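Local coordinates for polymerase subunit PA (PDB 4CGS), which is an RNA polymerase subunit probably involved in RNA binding, represented here by its N-terminal domain, the counterpart of the influenza cap-snatching domain, at residues A[159-162]-A[163-166]. Residues are numbered along the deposited sequence; the frame is centred on the assembly and turned at random.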
loop_
_atom_site.group_PDB
_atom_site.type_symbol
_atom_site.label_atom_id
_atom_site.label_comp_id
_atom_site.label_asym_id
_atom_site.label_seq_id
_atom_site.Cartn_x
_atom_site.Cartn_y
_atom_site.Cartn_z
ATOM N N GLU A 159 10.504 18.112 6.243
ATOM C CA GLU A 159 10.429 19.615 6.293
ATOM C C GLU A 159 9.522 20.159 7.368
ATOM O O GLU A 159 9.565 21.377 7.624
ATOM C CB GLU A 159 9.930 20.089 4.960
ATOM C CG GLU A 159 10.937 19.835 3.823
ATOM C CD GLU A 159 12.249 20.599 4.071
ATOM O OE1 GLU A 159 12.288 21.773 4.444
ATOM O OE2 GLU A 159 13.314 20.051 3.855
ATOM N N SER A 160 8.827 19.303 8.092
ATOM C CA SER A 160 8.024 19.699 9.250
ATOM C C SER A 160 8.147 18.674 10.387
ATOM O O SER A 160 9.089 17.894 10.372
ATOM C CB SER A 160 6.572 19.867 8.817
ATOM O OG SER A 160 5.983 18.617 8.590
ATOM N N ASN A 161 7.203 18.633 11.351
ATOM C CA ASN A 161 7.227 17.593 12.356
ATOM C C ASN A 161 6.486 16.355 11.914
ATOM O O ASN A 161 6.406 15.412 12.690
ATOM C CB ASN A 161 6.707 18.101 13.701
ATOM C CG ASN A 161 7.532 19.210 14.246
ATOM O OD1 ASN A 161 6.989 20.275 14.627
ATOM N ND2 ASN A 161 8.853 18.973 14.320
ATOM N N LEU A 162 6.033 16.333 10.639
ATOM C CA LEU A 162 5.286 15.220 10.126
ATOM C C LEU A 162 6.015 13.869 10.223
ATOM O O LEU A 162 5.399 12.895 10.665
ATOM C CB LEU A 162 4.892 15.511 8.699
ATOM C CG LEU A 162 4.037 14.442 8.031
ATOM C CD1 LEU A 162 2.762 14.245 8.817
ATOM C CD2 LEU A 162 3.795 14.854 6.586
ATOM N N LEU A 163 7.266 13.776 9.776
ATOM C CA LEU A 163 7.941 12.454 9.875
ATOM C C LEU A 163 8.022 11.941 11.300
ATOM O O LEU A 163 7.675 10.792 11.577
ATOM C CB LEU A 163 9.356 12.435 9.273
ATOM C CG LEU A 163 10.119 11.083 9.242
ATOM C CD1 LEU A 163 9.261 10.057 8.558
ATOM C CD2 LEU A 163 11.501 11.121 8.615
ATOM N N GLU A 164 8.422 12.815 12.215
ATOM C CA GLU A 164 8.499 12.485 13.623
ATOM C C GLU A 164 7.121 12.049 14.160
ATOM O O GLU A 164 7.016 11.018 14.825
ATOM C CB GLU A 164 9.039 13.638 14.453
ATOM C CG GLU A 164 9.290 13.258 15.920
ATOM C CD GLU A 164 9.413 14.440 16.896
ATOM O OE1 GLU A 164 9.118 15.598 16.590
ATOM O OE2 GLU A 164 9.784 14.156 18.046
ATOM N N ARG A 165 6.074 12.787 13.794
ATOM C CA ARG A 165 4.713 12.453 14.183
ATOM C C ARG A 165 4.299 11.075 13.653
ATOM O O ARG A 165 3.666 10.286 14.382
ATOM C CB ARG A 165 3.740 13.546 13.739
ATOM C CG ARG A 165 3.898 14.793 14.616
ATOM C CD ARG A 165 2.972 15.898 14.227
ATOM N NE ARG A 165 1.610 15.473 14.277
ATOM C CZ ARG A 165 0.584 16.238 13.944
ATOM N NH1 ARG A 165 0.791 17.518 13.635
ATOM N NH2 ARG A 165 -0.664 15.733 13.951
ATOM N N MET A 166 4.580 10.786 12.374
ATOM C CA MET A 166 4.246 9.474 11.835
ATOM C C MET A 166 5.007 8.331 12.514
ATOM O O MET A 166 4.502 7.226 12.664
ATOM C CB MET A 166 4.480 9.397 10.325
ATOM C CG MET A 166 3.381 10.099 9.522
ATOM S SD MET A 166 3.567 9.864 7.742
ATOM C CE MET A 166 4.969 10.900 7.386
HETATM O O HOH W 1 9.745 15.332 11.416
#
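Asn-161 sits at the N-cap position of the short C-terminal helix yet makes no capping bond with its side chain; its amide runs beside the Glu-164 carboxylate instead, the two planes 65° apart and ND2 still 4.1 Å from OE1. A water meets the first-turn N-H of Glu-164, donating a hydrogen bond to Ser-160 O at 2.8 Å and accepting one from Glu-164 N at 3.0 Å. Ser-160 OG accepts the backbone N-H of Leu-162 at 3.1 Å, closing an ST turn that leads into the helix. Two backbone bonds then make the first turn: Arg-165 N to Asn-161 O (2.9 Å) and Met-166 N to Leu-162 O (2.8 Å). On the inner side, Met-166, in one of its two conformers, bends at chi3 (-73°), which brings its methyl CE back to 3.7 Å from Leu-162 CG. Both side chains also rest on Ile-36 of helix 31-44 and Ser-157 of helix 140-157, where buried Leu-163 packs too. Arg-165 brings its CG to 3.2 Å from Asn-161 O before its end turns away to a salt bridge with Glu-33, outside this turn. At the helix start, a serine hydroxyl and a water thus meet two backbone N-H groups without help from the asparagine amide, while apolar contacts and the outward arginine help to fasten the turn to the domain.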